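Local coordinates for arfgap-like finger domain containing protein (Cryptosporidium parvum Iowa II, PDB 2OWA) that probably stimulates GTP hydrolysis by ADP-ribosylation factors and holds a zinc ion in a four-cysteine finger, at residues A[29-34]-A[78-83]; A[64-69]-A[74-79]. All coordinates share one frame; numbering follows the deposited sequence.

Interaction 1 (A[29-34]-A[78-83])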
ATOM      1  N   ILE A  29       7.083  12.587  -0.936  1.00 26.06           N
ATOM      2  CA  ILE A  29       6.949  12.592  -2.379  1.00 27.12           C
ATOM      3  C   ILE A  29       5.919  11.604  -2.866  1.00 26.17           C
ATOM      4  O   ILE A  29       5.015  11.963  -3.610  1.00 26.48           O
ATOM      5  CB  ILE A  29       8.280  12.254  -3.075  1.00 27.49           C
ATOM      6  CG1 ILE A  29       9.348  13.286  -2.722  1.00 28.45           C
ATOM      7  CG2 ILE A  29       8.071  12.142  -4.581  1.00 29.72           C
ATOM      8  CD1 ILE A  29       8.887  14.689  -2.885  1.00 31.16           C
ATOM      9  N   VAL A  30       6.054  10.353  -2.445  1.00 25.35           N
ATOM     10  CA  VAL A  30       5.203   9.312  -3.005  1.00 24.36           C
ATOM     11  C   VAL A  30       3.720   9.555  -2.624  1.00 23.75           C
ATOM     12  O   VAL A  30       2.850   9.326  -3.418  1.00 22.49           O
ATOM     13  CB  VAL A  30       5.744   7.912  -2.675  1.00 23.72           C
ATOM     14  CG1 VAL A  30       4.750   6.848  -3.068  1.00 24.05           C
ATOM     15  CG2 VAL A  30       7.087   7.706  -3.411  1.00 23.95           C
ATOM     16  N   ARG A  31       3.461  10.097  -1.432  1.00 24.52           N
ATOM     17  CA  ARG A  31       2.078  10.434  -1.005  1.00 24.14           C
ATOM     18  C   ARG A  31       1.479  11.581  -1.795  1.00 24.23           C
ATOM     19  O   ARG A  31       0.262  11.664  -1.910  1.00 23.66           O
ATOM     20  CB  ARG A  31       2.025  10.795   0.492  1.00 23.89           C
ATOM     21  CG  ARG A  31       1.836   9.613   1.411  1.00 24.86           C
ATOM     22  CD  ARG A  31       1.540  10.056   2.881  1.00 24.29           C
ATOM     23  NE  ARG A  31       2.286  11.254   3.319  1.00 25.48           N
ATOM     24  CZ  ARG A  31       3.338  11.269   4.148  1.00 27.80           C
ATOM     25  NH1 ARG A  31       3.856  10.144   4.658  1.00 25.93           N
ATOM     26  NH2 ARG A  31       3.900  12.429   4.465  1.00 27.48           N
ATOM     27  N   ASN A  32       2.338  12.466  -2.313  1.00 24.91           N
ATOM     28  CA  ASN A  32       1.907  13.635  -3.072  1.00 25.86           C
ATOM     29  C   ASN A  32       1.540  13.277  -4.516  1.00 25.79           C
ATOM     30  O   ASN A  32       0.902  14.095  -5.194  1.00 27.01           O
ATOM     31  CB  ASN A  32       2.966  14.777  -3.014  1.00 25.31           C
ATOM     32  CG  ASN A  32       2.515  16.079  -3.743  1.00 27.54           C
ATOM     33  OD1 ASN A  32       3.039  16.436  -4.823  1.00 24.73           O
ATOM     34  ND2 ASN A  32       1.540  16.785  -3.157  1.00 27.93           N
ATOM     35  N   ARG A  33       1.940  12.091  -4.996  1.00 26.00           N
ATOM     36  CA  ARG A  33       1.456  11.577  -6.318  1.00 25.66           C
ATOM     37  C   ARG A  33      -0.061  11.601  -6.295  1.00 26.25           C
ATOM     38  O   ARG A  33      -0.658  11.135  -5.321  1.00 26.50           O
ATOM     39  CB  ARG A  33       1.965  10.169  -6.622  1.00 24.14           C
ATOM     40  CG  ARG A  33       3.442  10.132  -6.818  1.00 23.37           C
ATOM     41  CD  ARG A  33       3.981   8.800  -7.281  1.00 24.36           C
ATOM     42  NE  ARG A  33       5.452   8.812  -7.280  1.00 23.38           N
ATOM     43  CZ  ARG A  33       6.255   7.749  -7.315  1.00 24.18           C
ATOM     44  NH1 ARG A  33       5.778   6.510  -7.363  1.00 22.74           N
ATOM     45  NH2 ARG A  33       7.570   7.922  -7.335  1.00 24.67           N
ATOM     46  N   PRO A  34      -0.692  12.208  -7.327  1.00 26.65           N
ATOM     47  CA  PRO A  34      -2.143  12.485  -7.328  1.00 26.45           C
ATOM     48  C   PRO A  34      -3.073  11.310  -6.984  1.00 26.12           C
ATOM     49  O   PRO A  34      -4.031  11.495  -6.219  1.00 24.64           O
ATOM     50  CB  PRO A  34      -2.423  13.003  -8.748  1.00 26.49           C
ATOM     51  CG  PRO A  34      -1.158  12.890  -9.498  1.00 27.77           C
ATOM     52  CD  PRO A  34      -0.030  12.760  -8.521  1.00 26.84           C
ATOM     53  N   SER A  78       2.025   2.569   9.133  1.00 21.11           N
ATOM     54  CA  SER A  78       1.835   3.991   9.040  1.00 20.56           C
ATOM     55  C   SER A  78       3.035   4.583   8.291  1.00 20.58           C
ATOM     56  O   SER A  78       4.181   4.404   8.728  1.00 19.41           O
ATOM     57  CB  SER A  78       1.768   4.564  10.455  1.00 20.64           C
ATOM     58  OG  SER A  78       1.823   5.962  10.364  1.00 25.82           O
ATOM     59  N   SER A  79       2.801   5.283   7.175  1.00 21.20           N
ATOM     60  CA  SER A  79       3.935   5.866   6.439  1.00 22.47           C
ATOM     61  C   SER A  79       4.672   6.984   7.204  1.00 24.32           C
ATOM     62  O   SER A  79       5.841   7.257   6.955  1.00 24.15           O
ATOM     63  CB  SER A  79       3.538   6.293   5.010  1.00 21.90           C
ATOM     64  OG  SER A  79       2.774   7.484   4.994  1.00 21.38           O
ATOM     65  N   ASP A  80       3.946   7.582   8.133  1.00 25.91           N
ATOM     66  CA  ASP A  80       4.348   8.646   9.033  1.00 28.80           C
ATOM     67  C   ASP A  80       5.202   8.233  10.202  1.00 29.35           C
ATOM     68  O   ASP A  80       5.927   9.037  10.748  1.00 29.88           O
ATOM     69  CB  ASP A  80       3.067   9.177   9.702  1.00 29.86           C
ATOM     70  CG  ASP A  80       2.518  10.353   9.030  1.00 33.14           C
ATOM     71  OD1 ASP A  80       1.403  10.743   9.409  1.00 37.37           O
ATOM     72  OD2 ASP A  80       3.205  10.904   8.143  1.00 39.07           O
ATOM     73  N   LEU A  81       5.048   7.008  10.653  1.00 29.99           N
ATOM     74  CA  LEU A  81       5.461   6.686  12.009  1.00 30.90           C
ATOM     75  C   LEU A  81       6.296   5.421  12.097  1.00 29.40           C
ATOM     76  O   LEU A  81       7.226   5.348  12.910  1.00 29.70           O
ATOM     77  CB  LEU A  81       4.206   6.555  12.867  1.00 30.95           C
ATOM     78  N   ASP A  82       5.960   4.429  11.270  1.00 27.99           N
ATOM     79  CA  ASP A  82       6.599   3.118  11.307  1.00 25.96           C
ATOM     80  C   ASP A  82       7.997   3.077  10.661  1.00 25.02           C
ATOM     81  O   ASP A  82       8.378   3.986   9.907  1.00 24.59           O
ATOM     82  CB  ASP A  82       5.672   2.071  10.674  1.00 27.15           C
ATOM     83  CG  ASP A  82       4.611   1.552  11.662  1.00 29.64           C
ATOM     84  OD1 ASP A  82       5.040   0.886  12.640  1.00 32.07           O
ATOM     85  OD2 ASP A  82       3.380   1.791  11.472  1.00 27.87           O
ATOM     86  N   LYS A  83       8.756   2.022  10.977  1.00 21.71           N
ATOM     87  CA  LYS A  83      10.038   1.743  10.356  1.00 20.72           C
ATOM     88  C   LYS A  83       9.809   0.908   9.063  1.00 19.16           C
ATOM     89  O   LYS A  83       8.894   0.103   8.993  1.00 19.27           O
ATOM     90  CB  LYS A  83      10.952   0.969  11.328  1.00 20.69           C
ATOM     91  CG  LYS A  83      11.224   1.632  12.731  1.00 23.63           C
ATOM     92  CD  LYS A  83      11.819   2.980  12.508  1.00 26.50           C
ATOM     93  CE  LYS A  83      13.049   3.258  13.359  1.00 29.78           C
ATOM     94  NZ  LYS A  83      13.618   4.579  12.912  1.00 30.99           N
TER
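Arg31, near the C-terminal end of helix 20-32, reaches across to Ser79 and Asp80 in the loop that follows strand 76-78, tying the first helix of this ArfGAP zinc-finger domain to the exit of its small antiparallel sheet. The contact is small, and one arginine side chain carries all of it from the helix side. Its hydrogen bond runs from Arg31 NH1 to Ser79 OG at 2.9 Å; the hydroxyl sits at the guanidinium's edge, close to its plane, and the N-H...O angle of 149° is moderately bent. The arginine chain is bent at chi3, and past that bend it carries NH1 to Ser79 OG. Ser79 OG lies between its own backbone N and carbonyl carbon (chi1 75°), from where it also hydrogen-bonds to the carbonyl oxygen of Thr48. The buried hydroxyl therefore accepts from the arginine and donates to the neighbouring backbone.

The charge contact is looser. Asp80 OD2 lies 3.6 Å from Arg31 NH1, but the oxygen stands off the plane of the guanidinium and meets no N-H head on, and the carboxylate is turned 71° from the guanidinium, so this long salt bridge is purely electrostatic. Packing adds Arg31 CD, 3.6 Å from Ser79 OG, while Phe57 of strand 56-58 and Thr48, which Asp80 touches too, also meet the arginine.

The loop is braced internally: Asp82 N bonds to Ser78 O, and in return Asp82 OD2 accepts from Ser78 N through its anti lone pair, at 2.8 Å and nearly straight.

Interaction 2 (A[64-69]-A[74-79])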
ATOM      1  N   SER A  64      -7.456   0.531  10.410  1.00 26.68           N
ATOM      2  CA  SER A  64      -7.975  -0.314  11.494  1.00 27.79           C
ATOM      3  C   SER A  64      -8.629  -1.548  10.972  1.00 26.35           C
ATOM      4  O   SER A  64      -8.313  -2.627  11.440  1.00 26.44           O
ATOM      5  CB  SER A  64      -8.955   0.426  12.427  1.00 28.04           C
ATOM      6  OG  SER A  64      -8.285   1.458  13.119  1.00 31.38           O
ATOM      7  N   ASP A  65      -9.558  -1.399  10.029  1.00 25.82           N
ATOM      8  CA  ASP A  65     -10.172  -2.569   9.368  1.00 25.17           C
ATOM      9  C   ASP A  65      -9.157  -3.543   8.808  1.00 24.30           C
ATOM     10  O   ASP A  65      -9.272  -4.752   9.027  1.00 23.99           O
ATOM     11  CB  ASP A  65     -11.166  -2.161   8.276  1.00 25.56           C
ATOM     12  CG  ASP A  65     -12.311  -1.275   8.813  1.00 29.99           C
ATOM     13  OD1 ASP A  65     -12.679  -1.375  10.010  1.00 29.53           O
ATOM     14  OD2 ASP A  65     -12.802  -0.434   8.035  1.00 33.37           O
ATOM     15  N   HIS A  66      -8.178  -3.030   8.062  1.00 23.83           N
ATOM     16  CA  HIS A  66      -7.094  -3.863   7.534  1.00 24.31           C
ATOM     17  C   HIS A  66      -6.291  -4.570   8.628  1.00 25.15           C
ATOM     18  O   HIS A  66      -5.872  -5.693   8.442  1.00 25.50           O
ATOM     19  CB  HIS A  66      -6.129  -3.041   6.688  1.00 22.39           C
ATOM     20  CG  HIS A  66      -6.642  -2.737   5.321  1.00 21.45           C
ATOM     21  ND1 HIS A  66      -6.054  -3.237   4.182  1.00 21.47           N
ATOM     22  CD2 HIS A  66      -7.696  -1.994   4.909  1.00 18.82           C
ATOM     23  CE1 HIS A  66      -6.708  -2.805   3.120  1.00 20.13           C
ATOM     24  NE2 HIS A  66      -7.715  -2.053   3.539  1.00 20.72           N
ATOM     25  N   ARG A  67      -6.068  -3.891   9.746  1.00 26.34           N
ATOM     26  CA  ARG A  67      -5.285  -4.451  10.853  1.00 28.91           C
ATOM     27  C   ARG A  67      -5.974  -5.663  11.515  1.00 28.29           C
ATOM     28  O   ARG A  67      -5.304  -6.507  12.118  1.00 28.83           O
ATOM     29  CB  ARG A  67      -4.939  -3.359  11.899  1.00 28.53           C
ATOM     30  CG  ARG A  67      -3.794  -2.405  11.479  1.00 31.85           C
ATOM     31  CD  ARG A  67      -3.318  -1.465  12.624  1.00 31.78           C
ATOM     32  NE  ARG A  67      -4.360  -0.534  13.082  1.00 43.25           N
ATOM     33  CZ  ARG A  67      -4.554   0.719  12.634  1.00 46.39           C
ATOM     34  NH1 ARG A  67      -3.793   1.246  11.686  1.00 48.55           N
ATOM     35  NH2 ARG A  67      -5.535   1.464  13.130  1.00 48.22           N
ATOM     36  N   LYS A  68      -7.298  -5.738  11.399  1.00 28.22           N
ATOM     37  CA  LYS A  68      -8.068  -6.897  11.873  1.00 28.25           C
ATOM     38  C   LYS A  68      -8.044  -8.106  10.941  1.00 27.08           C
ATOM     39  O   LYS A  68      -8.539  -9.161  11.293  1.00 26.71           O
ATOM     40  CB  LYS A  68      -9.531  -6.526  12.087  1.00 28.49           C
ATOM     41  CG  LYS A  68      -9.804  -5.370  13.019  1.00 31.47           C
ATOM     42  CD  LYS A  68     -11.314  -5.063  12.953  1.00 35.39           C
ATOM     43  CE  LYS A  68     -11.618  -3.614  13.310  1.00 39.72           C
ATOM     44  NZ  LYS A  68     -10.983  -3.235  14.608  1.00 38.91           N
ATOM     45  N   MET A  69      -7.508  -7.955   9.739  1.00 27.00           N
ATOM     46  CA  MET A  69      -7.551  -9.039   8.764  1.00 26.72           C
ATOM     47  C   MET A  69      -6.379 -10.015   8.874  1.00 27.07           C
ATOM     48  O   MET A  69      -6.526 -11.192   8.540  1.00 29.24           O
ATOM     49  CB  MET A  69      -7.589  -8.469   7.355  1.00 26.63           C
ATOM     50  CG  MET A  69      -8.817  -7.628   7.091  1.00 27.35           C
ATOM     51  SD  MET A  69      -8.894  -6.950   5.425  1.00 27.07           S
ATOM     52  CE  MET A  69      -7.312  -6.249   5.181  1.00 33.03           C
ATOM     53  N   SER A  74      -3.518  -8.455   4.553  1.00 22.59           N
ATOM     54  CA  SER A  74      -3.080  -7.081   4.375  1.00 23.05           C
ATOM     55  C   SER A  74      -2.152  -6.678   5.501  1.00 22.51           C
ATOM     56  O   SER A  74      -2.513  -6.799   6.654  1.00 24.12           O
ATOM     57  CB  SER A  74      -4.295  -6.151   4.246  1.00 22.72           C
ATOM     58  OG  SER A  74      -3.916  -4.806   4.182  1.00 20.87           O
ATOM     59  N   PHE A  75      -0.949  -6.225   5.142  1.00 23.54           N
ATOM     60  CA  PHE A  75       0.173  -5.977   6.060  1.00 22.49           C
ATOM     61  C   PHE A  75       0.292  -4.475   6.167  1.00 21.72           C
ATOM     62  O   PHE A  75       0.735  -3.818   5.234  1.00 20.10           O
ATOM     63  CB  PHE A  75       1.460  -6.602   5.470  1.00 24.48           C
ATOM     64  CG  PHE A  75       2.728  -6.372   6.281  1.00 24.80           C
ATOM     65  CD1 PHE A  75       3.275  -7.383   7.052  1.00 29.70           C
ATOM     66  CD2 PHE A  75       3.425  -5.160   6.201  1.00 31.43           C
ATOM     67  CE1 PHE A  75       4.463  -7.200   7.768  1.00 27.07           C
ATOM     68  CE2 PHE A  75       4.615  -4.938   6.928  1.00 30.42           C
ATOM     69  CZ  PHE A  75       5.141  -5.985   7.705  1.00 31.19           C
ATOM     70  N   VAL A  76      -0.096  -3.942   7.320  1.00 20.50           N
ATOM     71  CA  VAL A  76      -0.425  -2.519   7.458  1.00 22.14           C
ATOM     72  C   VAL A  76       0.680  -1.792   8.214  1.00 21.39           C
ATOM     73  O   VAL A  76       1.188  -2.309   9.206  1.00 21.45           O
ATOM     74  CB  VAL A  76      -1.804  -2.343   8.182  1.00 21.81           C
ATOM     75  CG1 VAL A  76      -2.060  -0.896   8.611  1.00 23.79           C
ATOM     76  CG2 VAL A  76      -2.913  -2.891   7.324  1.00 22.68           C
ATOM     77  N   ARG A  77       1.046  -0.616   7.707  1.00 21.46           N
ATOM     78  CA  ARG A  77       2.005   0.298   8.340  1.00 22.20           C
ATOM     79  C   ARG A  77       1.515   1.727   8.242  1.00 21.07           C
ATOM     80  O   ARG A  77       0.725   2.060   7.376  1.00 20.11           O
ATOM     81  CB  ARG A  77       3.398   0.229   7.647  1.00 21.58           C
ATOM     82  CG  ARG A  77       4.130  -1.113   7.795  1.00 25.01           C
ATOM     83  CD  ARG A  77       4.445  -1.284   9.269  1.00 29.37           C
ATOM     84  NE  ARG A  77       5.256  -2.447   9.622  1.00 29.12           N
ATOM     85  CZ  ARG A  77       4.774  -3.575  10.160  1.00 29.02           C
ATOM     86  NH1 ARG A  77       3.452  -3.760  10.336  1.00 21.76           N
ATOM     87  NH2 ARG A  77       5.625  -4.543  10.487  1.00 28.39           N
ATOM     88  N   SER A  78       2.025   2.569   9.133  1.00 21.11           N
ATOM     89  CA  SER A  78       1.835   3.991   9.040  1.00 20.56           C
ATOM     90  C   SER A  78       3.035   4.583   8.291  1.00 20.58           C
ATOM     91  O   SER A  78       4.181   4.404   8.728  1.00 19.41           O
ATOM     92  CB  SER A  78       1.768   4.564  10.455  1.00 20.64           C
ATOM     93  OG  SER A  78       1.823   5.962  10.364  1.00 25.82           O
ATOM     94  N   SER A  79       2.801   5.283   7.175  1.00 21.20           N
ATOM     95  CA  SER A  79       3.935   5.866   6.439  1.00 22.47           C
ATOM     96  C   SER A  79       4.672   6.984   7.204  1.00 24.32           C
ATOM     97  O   SER A  79       5.841   7.257   6.955  1.00 24.15           O
ATOM     98  CB  SER A  79       3.538   6.293   5.010  1.00 21.90           C
ATOM     99  OG  SER A  79       2.774   7.484   4.994  1.00 21.38           O
TER
HETATM  100  O   HOH W   1      -3.766  -7.022   8.869  1.00 21.03           O
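His66 meets Ser74 edge-on: the hydroxyl lies in the plane of the imidazole, and ND1 and Ser74 OG form an almost perfectly straight hydrogen bond of 2.7 Å. Ser74 turns its OG away from its own backbone N (chi1 175°), toward the ring, and this oxygen has a second hydrogen-bond partner in Ser51 OG. At the other nitrogen, NE2 bonds to OD2 of Asp41, which lies in sequence between the zinc ligands Cys39 and Cys42, so both ring nitrogens are held and the rotation of the imidazole is fixed. Val76 is wedged against the helix with both methyls. CG2 packs tightly on His66 CB, at 3.3 Å, whereas CG1 rests 3.7 Å from Arg67 CG, the two side chains crossing at about a right angle. From there Arg67 bends at chi3 (-63°); Ser64 N lies above one face of its guanidinium, toward the rim, and Trp49 makes a cation-pi contact with it. A water donates to both His66 O and Ser74 O, bridging the two backbones. On the strand, Arg77 NH1 bonds to Val76 O at 2.9 Å. Helix 60-67 is thus fastened to strand 76-78 beside the zinc site, the zinc ion about 8 Å from the His66 side chain, and Arg67 is the arginine that closes the CX2CX16CX2CX4R signature of ArfGAP zinc fingers.

Interactions 1 and 2 lie with centres about 14 Å apart and meet on one piece of chain: residues 74-79 run into 78-83, sharing Ser78 and Ser79. Along the sequence helix 20-32 comes first, then helix 60-67, then strand 76-78 and its following loop. The strand is an outer member of the antiparallel sheet and pairs with strand 49-51. Interaction 2 joins its beginning to the helix next to the zinc site, and interaction 1 joins its exit to the first helix. Arg77 CD packs against Asp82 CG at 3.7 Å between them. Together they link both helices to one edge of the sheet within the ArfGAP domain.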